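Local coordinates for protein beta-glucuronidase (Dictyoglomus thermophilum, PDB 6XXW) that probably hydrolyses beta-D-glucuronides as a beta-glucuronidase of glycoside hydrolase family 2, at residues A[395-399]-A[434-439]; A[408-414]-A[442-447]. All blocks are in the same frame, centred on the assembly; numbering follows the deposited sequence.

Contact 1: residues A[395-399]-A[434-439]; sequences MRELI and ETRRLD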
loop_
_atom_site.group_PDB
_atom_site.type_symbol
_atom_site.label_atom_id
_atom_site.label_comp_id
_atom_site.label_asym_id
_atom_site.label_seq_id
_atom_site.Cartn_x
_atom_site.Cartn_y
_atom_site.Cartn_z
ATOM N N MET A 395 27.465 -30.203 12.449
ATOM C CA MET A 395 28.439 -30.111 11.359
ATOM C C MET A 395 28.664 -31.469 10.703
ATOM O O MET A 395 28.809 -31.559 9.477
ATOM C CB MET A 395 29.779 -29.547 11.861
ATOM C CG MET A 395 29.722 -28.186 12.550
ATOM S SD MET A 395 28.787 -26.941 11.611
ATOM C CE MET A 395 29.668 -26.914 10.053
ATOM N N ARG A 396 28.703 -32.541 11.501
ATOM C CA ARG A 396 28.866 -33.870 10.914
ATOM C C ARG A 396 27.666 -34.237 10.048
ATOM O O ARG A 396 27.837 -34.734 8.931
ATOM C CB ARG A 396 29.088 -34.912 12.011
ATOM C CG ARG A 396 30.323 -34.637 12.851
ATOM C CD ARG A 396 30.471 -35.608 14.029
ATOM N NE ARG A 396 31.468 -35.159 15.006
ATOM C CZ ARG A 396 31.240 -35.056 16.313
ATOM N NH1 ARG A 396 30.044 -35.348 16.803
ATOM N NH2 ARG A 396 32.203 -34.649 17.135
ATOM N N GLU A 397 26.446 -33.979 10.534
ATOM C CA GLU A 397 25.246 -34.298 9.757
ATOM C C GLU A 397 25.164 -33.457 8.488
ATOM O O GLU A 397 24.694 -33.923 7.436
ATOM C CB GLU A 397 23.988 -34.057 10.595
ATOM C CG GLU A 397 23.790 -34.981 11.793
ATOM C CD GLU A 397 22.488 -34.696 12.547
ATOM O OE1 GLU A 397 21.475 -34.338 11.904
ATOM O OE2 GLU A 397 22.471 -34.840 13.787
ATOM N N LEU A 398 25.578 -32.199 8.582
ATOM C CA LEU A 398 25.440 -31.275 7.464
ATOM C C LEU A 398 26.413 -31.623 6.348
ATOM O O LEU A 398 26.035 -31.697 5.176
ATOM C CB LEU A 398 25.665 -29.849 7.963
ATOM C CG LEU A 398 25.791 -28.734 6.932
ATOM C CD1 LEU A 398 24.527 -28.624 6.089
ATOM C CD2 LEU A 398 26.098 -27.415 7.640
ATOM N N ILE A 399 27.675 -31.855 6.699
ATOM C CA ILE A 399 28.652 -32.234 5.690
ATOM C C ILE A 399 28.312 -33.599 5.099
ATOM O O ILE A 399 28.447 -33.812 3.889
ATOM C CB ILE A 399 30.066 -32.178 6.301
ATOM C CG1 ILE A 399 30.400 -30.714 6.637
ATOM C CG2 ILE A 399 31.095 -32.796 5.359
ATOM C CD1 ILE A 399 31.690 -30.521 7.401
ATOM N N GLU A 434 36.777 -29.115 13.884
ATOM C CA GLU A 434 36.035 -30.306 13.486
ATOM C C GLU A 434 35.497 -30.172 12.061
ATOM O O GLU A 434 35.507 -31.141 11.287
ATOM C CB GLU A 434 34.908 -30.561 14.490
ATOM C CG GLU A 434 33.994 -31.721 14.139
ATOM C CD GLU A 434 34.659 -33.073 14.349
ATOM O OE1 GLU A 434 35.848 -33.117 14.754
ATOM O OE2 GLU A 434 33.990 -34.096 14.093
ATOM N N THR A 435 35.038 -28.972 11.694
ATOM C CA THR A 435 34.520 -28.758 10.345
ATOM C C THR A 435 35.591 -29.021 9.297
ATOM O O THR A 435 35.339 -29.689 8.288
ATOM C CB THR A 435 33.979 -27.331 10.224
ATOM O OG1 THR A 435 32.929 -27.150 11.188
ATOM C CG2 THR A 435 33.439 -27.063 8.802
ATOM N N ARG A 436 36.798 -28.501 9.524
ATOM C CA ARG A 436 37.888 -28.695 8.574
ATOM C C ARG A 436 38.291 -30.160 8.493
ATOM O O ARG A 436 38.623 -30.661 7.409
ATOM C CB ARG A 436 39.083 -27.826 8.972
ATOM C CG ARG A 436 40.019 -27.478 7.826
ATOM C CD ARG A 436 41.380 -28.124 8.000
ATOM N NE ARG A 436 42.080 -27.616 9.177
ATOM C CZ ARG A 436 43.339 -27.183 9.169
ATOM N NH1 ARG A 436 44.036 -27.194 8.042
ATOM N NH2 ARG A 436 43.899 -26.737 10.289
ATOM N N ARG A 437 38.266 -30.863 9.630
ATOM C CA ARG A 437 38.591 -32.287 9.637
ATOM C C ARG A 437 37.576 -33.081 8.830
ATOM O O ARG A 437 37.937 -34.017 8.108
ATOM C CB ARG A 437 38.639 -32.804 11.076
ATOM C CG ARG A 437 39.024 -34.264 11.181
ATOM C CD ARG A 437 38.753 -34.804 12.576
ATOM N NE ARG A 437 37.334 -35.058 12.786
ATOM C CZ ARG A 437 36.730 -36.188 12.439
ATOM N NH1 ARG A 437 37.435 -37.154 11.867
ATOM N NH2 ARG A 437 35.431 -36.353 12.663
ATOM N N LEU A 438 36.300 -32.710 8.940
ATOM C CA LEU A 438 35.240 -33.399 8.210
ATOM C C LEU A 438 35.282 -33.102 6.719
ATOM O O LEU A 438 34.945 -33.978 5.910
ATOM C CB LEU A 438 33.878 -33.010 8.775
ATOM C CG LEU A 438 33.551 -33.469 10.191
ATOM C CD1 LEU A 438 32.427 -32.607 10.761
ATOM C CD2 LEU A 438 33.204 -34.952 10.223
ATOM N N ASP A 439 35.666 -31.887 6.328
ATOM C CA ASP A 439 35.686 -31.518 4.913
ATOM C C ASP A 439 36.842 -30.570 4.620
ATOM O O ASP A 439 36.679 -29.343 4.627
ATOM C CB ASP A 439 34.363 -30.890 4.479
ATOM C CG ASP A 439 34.350 -30.547 2.993
ATOM O OD1 ASP A 439 35.234 -31.069 2.267
ATOM O OD2 ASP A 439 33.471 -29.761 2.557
#

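Contact 2: residues A[408-414]-A[442-447]; sequences VIMWSVA and RPITIV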
loop_
_atom_site.group_PDB
_atom_site.type_symbol
_atom_site.label_atom_id
_atom_site.label_comp_id
_atom_site.label_asym_id
_atom_site.label_seq_id
_atom_site.Cartn_x
_atom_site.Cartn_y
_atom_site.Cartn_z
ATOM N N VAL A 408 27.640 -25.989 -3.104
ATOM C CA VAL A 408 28.177 -25.577 -1.809
ATOM C C VAL A 408 29.675 -25.329 -1.956
ATOM O O VAL A 408 30.447 -26.246 -2.276
ATOM C CB VAL A 408 27.911 -26.628 -0.720
ATOM C CG1 VAL A 408 28.535 -26.157 0.620
ATOM C CG2 VAL A 408 26.433 -26.922 -0.555
ATOM N N ILE A 409 30.104 -24.096 -1.688
ATOM C CA ILE A 409 31.502 -23.731 -1.867
ATOM C C ILE A 409 32.145 -23.212 -0.598
ATOM O O ILE A 409 33.304 -22.819 -0.635
ATOM C CB ILE A 409 31.689 -22.716 -3.018
ATOM C CG1 ILE A 409 30.617 -21.628 -2.982
ATOM C CG2 ILE A 409 31.687 -23.450 -4.367
ATOM C CD1 ILE A 409 30.684 -20.698 -1.816
ATOM N N MET A 410 31.429 -23.200 0.524
ATOM C CA MET A 410 31.954 -22.680 1.786
ATOM C C MET A 410 30.978 -23.049 2.885
ATOM O O MET A 410 29.762 -23.048 2.672
ATOM C CB MET A 410 32.145 -21.153 1.747
ATOM C CG MET A 410 32.741 -20.565 3.027
ATOM S SD MET A 410 33.781 -19.105 2.796
ATOM C CE MET A 410 32.611 -17.915 2.081
ATOM N N TRP A 411 31.514 -23.335 4.071
ATOM C CA TRP A 411 30.704 -23.562 5.259
ATOM C C TRP A 411 30.780 -22.349 6.180
ATOM O O TRP A 411 31.875 -21.827 6.443
ATOM C CB TRP A 411 31.181 -24.801 6.039
ATOM C CG TRP A 411 31.286 -26.076 5.229
ATOM C CD1 TRP A 411 32.437 -26.727 4.887
ATOM C CD2 TRP A 411 30.204 -26.864 4.702
ATOM N NE1 TRP A 411 32.143 -27.863 4.167
ATOM C CE2 TRP A 411 30.782 -27.975 4.043
ATOM C CE3 TRP A 411 28.810 -26.739 4.718
ATOM C CZ2 TRP A 411 30.012 -28.946 3.385
ATOM C CZ3 TRP A 411 28.033 -27.726 4.062
ATOM C CH2 TRP A 411 28.644 -28.808 3.414
ATOM N N SER A 412 29.628 -21.929 6.706
ATOM C CA SER A 412 29.567 -20.884 7.729
ATOM C C SER A 412 29.209 -21.526 9.061
ATOM O O SER A 412 28.195 -22.219 9.162
ATOM C CB SER A 412 28.549 -19.800 7.377
ATOM O OG SER A 412 28.447 -18.877 8.456
ATOM N N VAL A 413 30.051 -21.333 10.075
ATOM C CA VAL A 413 29.809 -22.033 11.334
ATOM C C VAL A 413 28.837 -21.300 12.260
ATOM O O VAL A 413 28.293 -21.929 13.183
ATOM C CB VAL A 413 31.122 -22.330 12.094
ATOM C CG1 VAL A 413 32.049 -23.237 11.259
ATOM C CG2 VAL A 413 31.830 -21.056 12.510
ATOM N N ALA A 414 28.576 -20.010 12.032
ATOM C CA ALA A 414 27.680 -19.248 12.903
ATOM C C ALA A 414 27.359 -17.900 12.268
ATOM O O ALA A 414 28.030 -17.449 11.336
ATOM C CB ALA A 414 28.284 -19.034 14.297
ATOM N N ARG A 442 36.628 -27.480 1.277
ATOM C CA ARG A 442 35.935 -26.203 1.151
ATOM C C ARG A 442 36.388 -25.243 2.242
ATOM O O ARG A 442 36.593 -25.655 3.389
ATOM C CB ARG A 442 34.403 -26.366 1.243
ATOM C CG ARG A 442 33.779 -27.271 0.191
ATOM C CD ARG A 442 32.324 -27.505 0.517
ATOM N NE ARG A 442 31.606 -28.113 -0.597
ATOM C CZ ARG A 442 31.537 -29.412 -0.811
ATOM N NH1 ARG A 442 32.156 -30.247 0.023
ATOM N NH2 ARG A 442 30.850 -29.877 -1.859
ATOM N N PRO A 443 36.515 -23.956 1.927
ATOM C CA PRO A 443 36.862 -22.979 2.957
ATOM C C PRO A 443 35.763 -22.846 3.998
ATOM O O PRO A 443 34.619 -23.277 3.811
ATOM C CB PRO A 443 37.040 -21.674 2.173
ATOM C CG PRO A 443 36.237 -21.868 0.939
ATOM C CD PRO A 443 36.357 -23.331 0.602
ATOM N N ILE A 444 36.140 -22.226 5.114
ATOM C CA ILE A 444 35.277 -22.033 6.269
ATOM C C ILE A 444 35.220 -20.550 6.611
ATOM O O ILE A 444 36.238 -19.855 6.537
ATOM C CB ILE A 444 35.788 -22.840 7.477
ATOM C CG1 ILE A 444 35.787 -24.331 7.145
ATOM C CG2 ILE A 444 34.962 -22.523 8.725
ATOM C CD1 ILE A 444 36.557 -25.149 8.143
ATOM N N THR A 445 34.032 -20.066 6.996
ATOM C CA THR A 445 33.866 -18.696 7.470
ATOM C C THR A 445 33.009 -18.696 8.733
ATOM O O THR A 445 32.504 -19.732 9.183
ATOM C CB THR A 445 33.232 -17.784 6.392
ATOM O OG1 THR A 445 33.246 -16.407 6.820
ATOM C CG2 THR A 445 31.806 -18.187 6.129
ATOM N N ILE A 446 32.883 -17.511 9.323
ATOM C CA ILE A 446 31.904 -17.223 10.364
ATOM C C ILE A 446 31.412 -15.807 10.112
ATOM O O ILE A 446 32.197 -14.930 9.735
ATOM C CB ILE A 446 32.481 -17.366 11.791
ATOM C CG1 ILE A 446 31.373 -17.124 12.827
ATOM C CG2 ILE A 446 33.650 -16.373 12.043
ATOM C CD1 ILE A 446 31.748 -17.554 14.245
ATOM N N VAL A 447 30.110 -15.579 10.272
ATOM C CA VAL A 447 29.521 -14.296 9.899
ATOM C C VAL A 447 29.428 -13.431 11.151
ATOM O O VAL A 447 28.813 -13.824 12.150
ATOM C CB VAL A 447 28.156 -14.465 9.211
ATOM C CG1 VAL A 447 27.557 -13.091 8.887
ATOM C CG2 VAL A 447 28.306 -15.289 7.920
#

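Contact 1: residues A[395-399]-A[434-439]
M395 opens the contact by laying its thioether chain against T435, one helix of the TIM barrel domain meeting the next. The chain is folded back at chi2 and chi3, which brings CE within 3.5 Å of T435 OG1; this hydroxyl is hydrogen-bonded to V431 O in its own helix, and the methyl group packs against it. Nearer the backbone, M395 CB lies 4.2 Å from L438 CD1. R396 follows with its aliphatic stem over the same leucine, CG standing 3.6 Å from L438 CD1. Beyond the stem the chain runs extended to its charged end, where NE makes a nearly straight hydrogen bond of 2.9 Å to E434 OE2, part of a salt bridge. The oxygen sits at the guanidinium edge, but the carboxylate is turned almost perpendicular to the guanidinium, at 87°, and receives the N-H from above its plane. R437 NH2 reaches that same OE2 at 3.0 Å from the opposite face, while its NE binds OE1, a side-on two-nitrogen grip. One turn further on, I399 reaches in between the helices: CD1 comes to 3.6 Å from L438 CB and CG2 to 3.9 Å from D439 CB, just after the second helix ends. The two axes, 31° from parallel, approach to 10.0 Å. The contact thus divides into a largely buried apolar seam and a partly exposed charged margin. With an arginine on each face, E434 is held against rotation, and its negative charge is probably shared between the two guanidinium groups.

Contact 2: residues A[408-414]-A[442-447]
R442 reaches back across the start of strand 408-415, passing W411 on its way to the carbonyl of V408. Its CB lies 4.0 Å from W411 NE1. With CG anti to the carbonyl carbon (chi1 -59°) and the chain extended from there to NE, R442 CD passes the indole obliquely, 3.7 Å from W411 NE1. NE then donates a nearly straight hydrogen bond of 2.8 Å to V408 O; the acceptor lies in the guanidinium plane, whereas the donor stands well above the carbonyl plane, 53° out of it. At the tip, NH1 forms a salt bridge with D439 and NH2 bonds to the carbonyls of K403 and H405, leaving the buried group fixed in rotation. Past the arginine the strands pair in parallel. W411 N bonds to P443 O, T445 N to W411 O at 2.8 Å, and V413 N to T445 O. V447 N next donates to A414 O at 3.0 Å, one residue later than regular pairing would give, so V413 and A414 together face I446, consistent with a beta bulge. Side chains line both faces: V413 CG1 meets I444 CG2 at 3.9 Å on the side covered by helix 422-438, while M410 SD lies 3.9 Å from T445 CB on the other. T445 OG1 is engaged by V463 O of the next strand, and S412 OG by E362 of the preceding one. Two neighbouring parallel strands, joined through helix 422-438, make this a beta-alpha-beta unit of the TIM barrel.

The two contacts, with centres about 11 Å apart, share the helix-strand layers of one barrel wall: contact 1 joins the outer helices and contact 2 the strands they cover. D439, just past the end of helix 422-438, connects them, its OD2 lying 2.8 Å from W411 NE1 in a probable hydrogen bond and also pairing with R442. Packing completes the junction, with I399 CG1 3.7 Å from W411 CZ2 and T435 CG2 3.7 Å from I444 CD1. The side chain of R442 comes within about 4 Å of a bound TRS molecule, probably acquired during crystallisation. As in TIM-barrel enzymes generally, the active site is expected at the opposite, C-terminal ends of the strands.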